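Local structure of benzoylformate Decarboxylase (Polynucleobacter necessarius, 4K9Q) at residues 58-69 against 88-97; 207-217 against 313-321. The protein probably catalyses the thiamine diphosphate- and magnesium-dependent decarboxylation of benzoylformate, releasing carbon dioxide. All blocks are in the same frame, centred on the assembly; numbering follows the deposited sequence. Where two conformers were deposited one is given.

Contact 1 (58-69 against 88-97)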
loop_
_atom_site.group_PDB
_atom_site.type_symbol
_atom_site.label_atom_id
_atom_site.label_comp_id
_atom_site.label_asym_id
_atom_site.label_seq_id
_atom_site.Cartn_x
_atom_site.Cartn_y
_atom_site.Cartn_z
ATOM N N SER A 58 2.766 -7.360 -27.608
ATOM C CA SER A 58 1.756 -6.303 -27.455
ATOM C C SER A 58 2.179 -4.996 -28.155
ATOM O O SER A 58 1.350 -4.298 -28.729
ATOM C CB SER A 58 1.459 -6.058 -25.973
ATOM O OG SER A 58 0.598 -4.941 -25.806
ATOM N N GLN A 59 3.469 -4.666 -28.109
ATOM C CA GLN A 59 3.948 -3.459 -28.774
ATOM C C GLN A 59 3.784 -3.613 -30.281
ATOM O O GLN A 59 3.386 -2.678 -30.974
ATOM C CB GLN A 59 5.411 -3.168 -28.422
ATOM C CG GLN A 59 5.629 -2.702 -26.976
ATOM C CD GLN A 59 7.028 -2.156 -26.746
ATOM O OE1 GLN A 59 7.680 -1.663 -27.673
ATOM N NE2 GLN A 59 7.500 -2.235 -25.510
ATOM N N SER A 60 4.081 -4.810 -30.780
ATOM C CA SER A 60 3.988 -5.071 -32.207
ATOM C C SER A 60 2.545 -4.954 -32.686
ATOM O O SER A 60 2.281 -4.352 -33.722
ATOM C CB SER A 60 4.537 -6.462 -32.532
ATOM O OG SER A 60 4.424 -6.770 -33.918
ATOM N N LEU A 61 1.621 -5.523 -31.921
ATOM C CA LEU A 61 0.224 -5.625 -32.346
ATOM C C LEU A 61 -0.647 -4.421 -31.981
ATOM O O LEU A 61 -1.740 -4.268 -32.520
ATOM C CB LEU A 61 -0.408 -6.907 -31.793
ATOM C CG LEU A 61 0.310 -8.180 -32.246
ATOM C CD1 LEU A 61 -0.382 -9.413 -31.727
ATOM C CD2 LEU A 61 0.403 -8.227 -33.761
ATOM N N ARG A 62 -0.162 -3.585 -31.059
ATOM C CA ARG A 62 -0.953 -2.481 -30.495
ATOM C C ARG A 62 -2.295 -2.935 -29.909
ATOM O O ARG A 62 -3.350 -2.330 -30.147
ATOM C CB ARG A 62 -1.120 -1.348 -31.508
ATOM C CG ARG A 62 0.184 -0.598 -31.746
ATOM C CD ARG A 62 0.053 0.542 -32.740
ATOM N NE ARG A 62 1.269 1.351 -32.751
ATOM C CZ ARG A 62 2.327 1.106 -33.517
ATOM N NH1 ARG A 62 2.326 0.065 -34.338
ATOM N NH2 ARG A 62 3.391 1.905 -33.455
ATOM N N LYS A 63 -2.235 -4.009 -29.131
ATOM C CA LYS A 63 -3.371 -4.479 -28.359
ATOM C C LYS A 63 -2.839 -5.341 -27.226
ATOM O O LYS A 63 -1.659 -5.706 -27.219
ATOM C CB LYS A 63 -4.348 -5.267 -29.235
ATOM C CG LYS A 63 -3.784 -6.521 -29.830
ATOM C CD LYS A 63 -4.888 -7.236 -30.600
ATOM C CE LYS A 63 -4.379 -8.461 -31.294
ATOM N NZ LYS A 63 -5.502 -9.185 -31.977
ATOM N N PRO A 64 -3.699 -5.654 -26.256
ATOM C CA PRO A 64 -3.228 -6.412 -25.096
ATOM C C PRO A 64 -2.812 -7.838 -25.441
ATOM O O PRO A 64 -3.268 -8.429 -26.421
ATOM C CB PRO A 64 -4.452 -6.432 -24.175
ATOM C CG PRO A 64 -5.255 -5.221 -24.583
ATOM C CD PRO A 64 -5.071 -5.150 -26.068
ATOM N N VAL A 65 -1.922 -8.366 -24.614
ATOM C CA VAL A 65 -1.575 -9.773 -24.611
ATOM C C VAL A 65 -1.771 -10.220 -23.163
ATOM O O VAL A 65 -1.547 -9.438 -22.240
ATOM C CB VAL A 65 -0.111 -9.991 -25.049
ATOM C CG1 VAL A 65 0.295 -11.456 -24.830
ATOM C CG2 VAL A 65 0.073 -9.581 -26.517
ATOM N N ILE A 66 -2.232 -11.449 -22.957
ATOM C CA ILE A 66 -2.394 -11.970 -21.605
ATOM C C ILE A 66 -1.119 -12.658 -21.133
ATOM O O ILE A 66 -0.515 -13.439 -21.869
ATOM C CB ILE A 66 -3.560 -12.962 -21.519
ATOM C CG1 ILE A 66 -4.882 -12.224 -21.753
ATOM C CG2 ILE A 66 -3.568 -13.648 -20.164
ATOM C CD1 ILE A 66 -6.050 -13.145 -21.864
ATOM N N VAL A 67 -0.703 -12.328 -19.916
ATOM C CA VAL A 67 0.358 -13.031 -19.218
ATOM C C VAL A 67 -0.333 -13.928 -18.186
ATOM O O VAL A 67 -1.237 -13.489 -17.485
ATOM C CB VAL A 67 1.311 -12.026 -18.518
ATOM C CG1 VAL A 67 2.173 -12.721 -17.461
ATOM C CG2 VAL A 67 2.188 -11.318 -19.552
ATOM N N ASN A 68 0.059 -15.194 -18.112
ATOM C CA ASN A 68 -0.507 -16.102 -17.116
ATOM C C ASN A 68 0.646 -16.729 -16.346
ATOM O O ASN A 68 1.416 -17.517 -16.903
ATOM C CB ASN A 68 -1.369 -17.175 -17.788
ATOM C CG ASN A 68 -2.122 -18.044 -16.788
ATOM O OD1 ASN A 68 -2.028 -19.274 -16.831
ATOM N ND2 ASN A 68 -2.885 -17.412 -15.895
ATOM N N ILE A 69 0.779 -16.354 -15.077
ATOM C CA ILE A 69 1.876 -16.845 -14.258
ATOM C C ILE A 69 1.386 -17.381 -12.920
ATOM O O ILE A 69 0.199 -17.273 -12.589
ATOM C CB ILE A 69 2.972 -15.777 -14.087
ATOM C CG1 ILE A 69 2.408 -14.516 -13.417
ATOM C CG2 ILE A 69 3.607 -15.442 -15.443
ATOM C CD1 ILE A 69 3.388 -13.340 -13.451
ATOM N N ASN A 88 7.043 1.363 -20.353
ATOM C CA ASN A 88 6.845 1.249 -21.809
ATOM C C ASN A 88 5.417 1.651 -22.207
ATOM O O ASN A 88 5.127 1.845 -23.397
ATOM C CB ASN A 88 7.047 -0.201 -22.270
ATOM C CG ASN A 88 8.511 -0.608 -22.380
ATOM O OD1 ASN A 88 9.424 0.229 -22.378
ATOM N ND2 ASN A 88 8.740 -1.916 -22.494
ATOM N N LYS A 89 4.530 1.730 -21.214
ATOM C CA LYS A 89 3.097 1.977 -21.435
ATOM C C LYS A 89 2.421 0.891 -22.274
ATOM O O LYS A 89 1.599 1.171 -23.153
ATOM C CB LYS A 89 2.863 3.374 -22.013
ATOM C CG LYS A 89 3.140 4.468 -20.978
ATOM C CD LYS A 89 2.773 5.863 -21.458
ATOM C CE LYS A 89 3.772 6.403 -22.473
ATOM N NZ LYS A 89 3.712 7.903 -22.478
ATOM N N THR A 90 2.754 -0.365 -21.981
ATOM C CA THR A 90 2.219 -1.485 -22.749
ATOM C C THR A 90 1.004 -2.042 -22.032
ATOM O O THR A 90 1.065 -2.323 -20.844
ATOM C CB THR A 90 3.261 -2.604 -22.867
ATOM O OG1 THR A 90 4.493 -2.054 -23.351
ATOM C CG2 THR A 90 2.770 -3.720 -23.800
ATOM N N PRO A 91 -0.108 -2.205 -22.760
ATOM C CA PRO A 91 -1.371 -2.624 -22.140
ATOM C C PRO A 91 -1.470 -4.140 -21.885
ATOM O O PRO A 91 -2.398 -4.776 -22.383
ATOM C CB PRO A 91 -2.416 -2.168 -23.160
ATOM C CG PRO A 91 -1.707 -2.235 -24.480
ATOM C CD PRO A 91 -0.266 -1.874 -24.190
ATOM N N LEU A 92 -0.544 -4.696 -21.106
ATOM C CA LEU A 92 -0.588 -6.119 -20.777
ATOM C C LEU A 92 -1.656 -6.408 -19.733
ATOM O O LEU A 92 -1.873 -5.613 -18.807
ATOM C CB LEU A 92 0.766 -6.585 -20.236
ATOM C CG LEU A 92 1.953 -6.422 -21.161
ATOM C CD1 LEU A 92 3.187 -7.024 -20.478
ATOM C CD2 LEU A 92 1.662 -7.112 -22.519
ATOM N N ILE A 93 -2.328 -7.544 -19.886
ATOM C CA ILE A 93 -3.218 -8.026 -18.839
ATOM C C ILE A 93 -2.497 -9.140 -18.090
ATOM O O ILE A 93 -2.399 -10.280 -18.578
ATOM C CB ILE A 93 -4.558 -8.502 -19.417
ATOM C CG1 ILE A 93 -5.255 -7.327 -20.114
ATOM C CG2 ILE A 93 -5.448 -9.076 -18.306
ATOM C CD1 ILE A 93 -6.539 -7.708 -20.836
ATOM N N ILE A 94 -1.960 -8.795 -16.922
ATOM C CA ILE A 94 -1.201 -9.754 -16.128
ATOM C C ILE A 94 -2.153 -10.573 -15.274
ATOM O O ILE A 94 -2.879 -10.023 -14.445
ATOM C CB ILE A 94 -0.182 -9.072 -15.192
ATOM C CG1 ILE A 94 0.703 -8.048 -15.933
ATOM C CG2 ILE A 94 0.658 -10.146 -14.476
ATOM C CD1 ILE A 94 1.552 -8.611 -17.045
ATOM N N THR A 95 -2.169 -11.887 -15.471
ATOM C CA THR A 95 -3.001 -12.737 -14.631
ATOM C C THR A 95 -2.140 -13.725 -13.866
ATOM O O THR A 95 -1.175 -14.257 -14.399
ATOM C CB THR A 95 -4.077 -13.495 -15.435
ATOM O OG1 THR A 95 -3.467 -14.521 -16.233
ATOM C CG2 THR A 95 -4.829 -12.533 -16.337
ATOM N N ALA A 96 -2.466 -13.935 -12.599
ATOM C CA ALA A 96 -1.819 -14.991 -11.833
ATOM C C ALA A 96 -2.879 -15.822 -11.130
ATOM O O ALA A 96 -3.818 -15.275 -10.554
ATOM C CB ALA A 96 -0.859 -14.409 -10.812
ATOM N N GLY A 97 -2.733 -17.142 -11.170
ATOM C CA GLY A 97 -3.609 -17.994 -10.393
ATOM C C GLY A 97 -3.426 -17.706 -8.918
ATOM O O GLY A 97 -2.383 -17.209 -8.481
#
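Val67 N donates to Ile93 O, one rung of the backbone ladder that fixes the register of strands 66-69 and 93-97, which run parallel with their N-to-C directions 21° apart. Ile93 N likewise donates to Val65 O, Thr95 N to Val67 O and Ile69 N to Thr95 O; Gly97 N closes the series on Ile69 O with a longer bond of 3.3 Å.

Side-chain polarity is concentrated on Thr95. With chi1 at 71°, its OG1 is tucked between backbone N and carbonyl carbon, from where it donates to Val67 O at 2.8 Å, so that this carbonyl oxygen is gripped by both OG1 and N of one residue. The same hydroxyl accepts from Asn68 ND2 at 3.0 Å, nearly in the Asn68 amide plane, which limits rotation of that amide.

Apolar contacts alternate across the sheet. Val67 and Ile94 lie side by side, CD1 of Ile94 3.7 Å from CB of Val67, on the face that Val50 and Ala54 of helix 47-61 cover; Ile66 and Ile93 pack on the other. Before the strands, Pro64 CB lies 3.2 Å from the carbonyl oxygen O of Pro91, the central residue of an inverse gamma turn; this buried oxygen has no hydrogen-bond partner in the model. Ser58 CB presses on Thr90 CG2 at a tight 3.5 Å. Gln59, Asn88 and Thr90 converge on Asp55, which accepts from all three.

Neighbouring parallel strands joined through helices 71-77 and 79-88 make this the centre of the six-stranded alpha/beta sheet of the N-terminal TPP-binding domain.

Contact 2 (207-217 against 313-321)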
loop_
_atom_site.group_PDB
_atom_site.type_symbol
_atom_site.label_atom_id
_atom_site.label_comp_id
_atom_site.label_asym_id
_atom_site.label_seq_id
_atom_site.Cartn_x
_atom_site.Cartn_y
_atom_site.Cartn_z
ATOM N N ASP A 207 6.300 8.608 -27.513
ATOM C CA ASP A 207 4.839 8.633 -27.666
ATOM C C ASP A 207 4.509 8.700 -29.156
ATOM O O ASP A 207 3.491 8.167 -29.611
ATOM C CB ASP A 207 4.196 9.848 -26.975
ATOM C CG ASP A 207 4.246 9.784 -25.452
ATOM O OD1 ASP A 207 4.733 8.777 -24.877
ATOM O OD2 ASP A 207 3.775 10.773 -24.828
ATOM N N ILE A 208 5.385 9.355 -29.916
ATOM C CA ILE A 208 5.200 9.494 -31.354
ATOM C C ILE A 208 5.232 8.122 -32.038
ATOM O O ILE A 208 4.481 7.863 -32.981
ATOM C CB ILE A 208 6.251 10.464 -31.952
ATOM C CG1 ILE A 208 5.939 11.903 -31.515
ATOM C CG2 ILE A 208 6.316 10.353 -33.486
ATOM C CD1 ILE A 208 7.103 12.847 -31.739
ATOM N N ALA A 209 6.085 7.233 -31.542
ATOM C CA ALA A 209 6.181 5.893 -32.100
ATOM C C ALA A 209 4.907 5.111 -31.788
ATOM O O ALA A 209 4.277 4.565 -32.693
ATOM C CB ALA A 209 7.408 5.170 -31.556
ATOM N N ARG A 210 4.533 5.077 -30.509
ATOM C CA ARG A 210 3.370 4.309 -30.068
ATOM C C ARG A 210 2.088 4.787 -30.749
ATOM O O ARG A 210 1.259 3.967 -31.160
ATOM C CB ARG A 210 3.218 4.366 -28.537
ATOM C CG ARG A 210 4.157 3.427 -27.772
ATOM C CD ARG A 210 4.004 3.609 -26.261
ATOM N NE ARG A 210 4.540 4.881 -25.786
ATOM C CZ ARG A 210 5.816 5.073 -25.452
ATOM N NH1 ARG A 210 6.684 4.065 -25.525
ATOM N NH2 ARG A 210 6.221 6.266 -25.031
ATOM N N SER A 211 1.938 6.102 -30.882
ATOM C CA SER A 211 0.713 6.690 -31.424
ATOM C C SER A 211 0.688 6.745 -32.948
ATOM O O SER A 211 -0.252 7.279 -33.538
ATOM C CB SER A 211 0.505 8.103 -30.864
ATOM O OG SER A 211 1.520 8.978 -31.322
ATOM N N GLN A 212 1.725 6.206 -33.581
ATOM C CA GLN A 212 1.795 6.158 -35.040
ATOM C C GLN A 212 1.795 7.548 -35.664
ATOM O O GLN A 212 1.170 7.775 -36.701
ATOM C CB GLN A 212 0.682 5.273 -35.614
ATOM C CG GLN A 212 0.835 3.827 -35.159
ATOM C CD GLN A 212 -0.152 2.869 -35.786
ATOM O OE1 GLN A 212 -1.312 2.793 -35.372
ATOM N NE2 GLN A 212 0.308 2.112 -36.776
ATOM N N ALA A 213 2.515 8.465 -35.023
ATOM C CA ALA A 213 2.566 9.866 -35.449
ATOM C C ALA A 213 3.801 10.204 -36.283
ATOM O O ALA A 213 4.133 11.373 -36.457
ATOM C CB ALA A 213 2.493 10.786 -34.231
ATOM N N TRP A 214 4.482 9.175 -36.778
ATOM C CA TRP A 214 5.733 9.329 -37.520
ATOM C C TRP A 214 5.634 10.424 -38.588
ATOM O O TRP A 214 6.412 11.384 -38.586
ATOM C CB TRP A 214 6.095 7.979 -38.152
ATOM C CG TRP A 214 7.389 7.910 -38.892
ATOM C CD1 TRP A 214 7.589 8.158 -40.221
ATOM C CD2 TRP A 214 8.666 7.522 -38.359
ATOM N NE1 TRP A 214 8.912 7.962 -40.543
ATOM C CE2 TRP A 214 9.594 7.571 -39.420
ATOM C CE3 TRP A 214 9.113 7.146 -37.088
ATOM C CZ2 TRP A 214 10.952 7.256 -39.248
ATOM C CZ3 TRP A 214 10.469 6.818 -36.920
ATOM C CH2 TRP A 214 11.364 6.884 -37.995
ATOM N N SER A 215 4.657 10.298 -39.483
ATOM C CA SER A 215 4.534 11.243 -40.587
ATOM C C SER A 215 4.122 12.633 -40.110
ATOM O O SER A 215 4.558 13.639 -40.674
ATOM C CB SER A 215 3.549 10.732 -41.635
ATOM O OG SER A 215 2.231 10.737 -41.129
ATOM N N ASP A 216 3.296 12.691 -39.070
ATOM C CA ASP A 216 2.865 13.962 -38.498
ATOM C C ASP A 216 4.011 14.707 -37.818
ATOM O O ASP A 216 4.053 15.931 -37.828
ATOM C CB ASP A 216 1.719 13.740 -37.514
ATOM C CG ASP A 216 0.634 12.853 -38.092
ATOM O OD1 ASP A 216 0.701 11.617 -37.887
ATOM O OD2 ASP A 216 -0.270 13.391 -38.767
ATOM N N GLY A 217 4.941 13.962 -37.228
ATOM C CA GLY A 217 6.126 14.568 -36.641
ATOM C C GLY A 217 7.029 15.140 -37.721
ATOM O O GLY A 217 7.639 16.192 -37.533
ATOM N N SER A 313 -1.792 15.193 -24.019
ATOM C CA SER A 313 -2.406 14.837 -25.291
ATOM C C SER A 313 -1.697 13.662 -25.939
ATOM O O SER A 313 -0.478 13.515 -25.822
ATOM C CB SER A 313 -2.347 16.022 -26.261
ATOM O OG SER A 313 -2.923 15.688 -27.505
ATOM N N ASP A 314 -2.470 12.846 -26.644
ATOM C CA ASP A 314 -1.908 11.921 -27.616
ATOM C C ASP A 314 -1.012 12.714 -28.570
ATOM O O ASP A 314 -1.375 13.810 -29.008
ATOM C CB ASP A 314 -3.031 11.255 -28.410
ATOM C CG ASP A 314 -2.520 10.249 -29.413
ATOM O OD1 ASP A 314 -2.311 9.078 -29.019
ATOM O OD2 ASP A 314 -2.339 10.617 -30.596
ATOM N N SER A 315 0.159 12.179 -28.892
ATOM C CA SER A 315 1.093 12.903 -29.745
ATOM C C SER A 315 0.530 13.166 -31.138
ATOM O O SER A 315 0.700 14.253 -31.693
ATOM C CB SER A 315 2.409 12.133 -29.877
ATOM O OG SER A 315 3.266 12.446 -28.795
ATOM N N LYS A 316 -0.122 12.162 -31.709
ATOM C CA LYS A 316 -0.664 12.309 -33.054
ATOM C C LYS A 316 -1.734 13.399 -33.084
ATOM O O LYS A 316 -1.711 14.286 -33.947
ATOM C CB LYS A 316 -1.222 10.983 -33.577
ATOM C CG LYS A 316 -1.480 11.007 -35.075
ATOM C CD LYS A 316 -1.906 9.659 -35.605
ATOM C CE LYS A 316 -2.117 9.735 -37.111
ATOM N NZ LYS A 316 -2.709 8.489 -37.655
ATOM N N LEU A 317 -2.662 13.339 -32.136
ATOM C CA LEU A 317 -3.734 14.324 -32.076
ATOM C C LEU A 317 -3.170 15.735 -31.908
ATOM O O LEU A 317 -3.637 16.673 -32.556
ATOM C CB LEU A 317 -4.711 13.992 -30.957
ATOM C CG LEU A 317 -5.460 12.685 -31.216
ATOM C CD1 LEU A 317 -6.499 12.440 -30.145
ATOM C CD2 LEU A 317 -6.114 12.719 -32.581
ATOM N N PHE A 318 -2.154 15.891 -31.061
ATOM C CA PHE A 318 -1.541 17.208 -30.910
ATOM C C PHE A 318 -0.865 17.693 -32.188
ATOM O O PHE A 318 -1.058 18.829 -32.599
ATOM C CB PHE A 318 -0.516 17.266 -29.783
ATOM C CG PHE A 318 0.215 18.576 -29.739
ATOM C CD1 PHE A 318 -0.360 19.682 -29.120
ATOM C CD2 PHE A 318 1.437 18.724 -30.378
ATOM C CE1 PHE A 318 0.302 20.906 -29.105
ATOM C CE2 PHE A 318 2.095 19.937 -30.372
ATOM C CZ PHE A 318 1.529 21.027 -29.734
ATOM N N LEU A 319 -0.053 16.841 -32.801
ATOM C CA LEU A 319 0.686 17.248 -33.996
ATOM C C LEU A 319 -0.264 17.652 -35.132
ATOM O O LEU A 319 -0.011 18.611 -35.857
ATOM C CB LEU A 319 1.637 16.135 -34.444
ATOM C CG LEU A 319 2.856 15.975 -33.530
ATOM C CD1 LEU A 319 3.510 14.610 -33.718
ATOM C CD2 LEU A 319 3.858 17.111 -33.770
ATOM N N ILE A 320 -1.360 16.921 -35.274
ATOM C CA ILE A 320 -2.362 17.242 -36.288
ATOM C C ILE A 320 -3.005 18.610 -36.023
ATOM O O ILE A 320 -3.136 19.436 -36.931
ATOM C CB ILE A 320 -3.445 16.142 -36.368
ATOM C CG1 ILE A 320 -2.849 14.868 -36.978
ATOM C CG2 ILE A 320 -4.622 16.616 -37.194
ATOM C CD1 ILE A 320 -3.719 13.657 -36.797
ATOM N N GLU A 321 -3.378 18.862 -34.771
ATOM C CA GLU A 321 -4.004 20.129 -34.419
ATOM C C GLU A 321 -3.036 21.312 -34.520
ATOM O O GLU A 321 -3.412 22.400 -34.964
ATOM C CB GLU A 321 -4.624 20.057 -33.019
ATOM C CG GLU A 321 -5.860 19.160 -32.938
ATOM C CD GLU A 321 -6.880 19.480 -34.023
ATOM O OE1 GLU A 321 -7.355 20.634 -34.077
ATOM O OE2 GLU A 321 -7.198 18.581 -34.835
HETATM O O HOH W 1 2.321 12.673 -26.330
HETATM O O HOH W 2 -2.808 7.807 -32.451
HETATM O O HOH W 3 1.497 17.322 -38.144
#
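Ser315 and Leu319, one turn apart on helix 315-323, face segment 207-217 within the central domain, whose six-stranded parallel sheet, ordered 3-2-1-4-5-6, has the Rossmann-like topology. The close-packed side is mostly apolar. Leu319 CD1 reaches Ala213 CB at 4.0 Å and also lies against Ile208 CG1 and the backbone of Gly217, while Ile270 of strand 266-270 lines the sheet side, touching Ile208, Ser315 and Leu319. Ala213, the N-cap residue of helix 214-224, lets the chains approach: its CB is 3.7 Å from Lys316 CA.

Toward solvent the fit is looser and relies on an extended chain. Lys316 starts with CG anti to its own backbone N (chi1 -166°) and remains stretched to NZ, which carries its methylenes past Ser211 O and Gln212 O and across the Asp216 carboxylate. Asp216 OD1 meets CE of Lys316 at 3.5 Å, but NZ stays 4.6 Å from that oxygen, close enough that some attraction is likely, though the charged atoms are not in contact. Replacing Lys316 with an alanine would probably uncover the flank of Asp216 and the Ser211 and Gln212 carbonyls, leaving that carboxylate without its nearby positive charge.

Three waters bridge polar atoms of the two segments. One donates to Ser211 O and, weakly, to Asp314 OD2, an oxygen that also caps the helix by accepting from Leu317 N, while Asp314 OD1 accepts from Gln149 NE2. Another joins Asp216 O to Leu319 O, the latter bond weak. At the buried end Asp207, whose OD1 pairs with Lys89, meets a third water through OD2; that water donates to Asp207 OD2 and Ser313 O and accepts from Ser315 OG at 2.6 Å.

How the contacts relate
From the N terminus, contact 1 comes first: helices 71-77 and 79-88 fill the connection between its segments, which brings strands 66-69 and 93-98 together. Contact 2 opens only after contact 1 has closed, so the two are in series, neither nested nor crossed. Its much longer loop, with 95 residues between segments, returns the chain through most of the central domain to set helix 315-323 against segment 207-217. Although their centres are about 23 Å apart, the contacts touch: Lys89 NZ forms a salt bridge with Asp207 OD1 (2.7 Å), and Arg62 NH2 probably hydrogen-bonds to Ala209 O. These links tie the N-terminal domain to the central one.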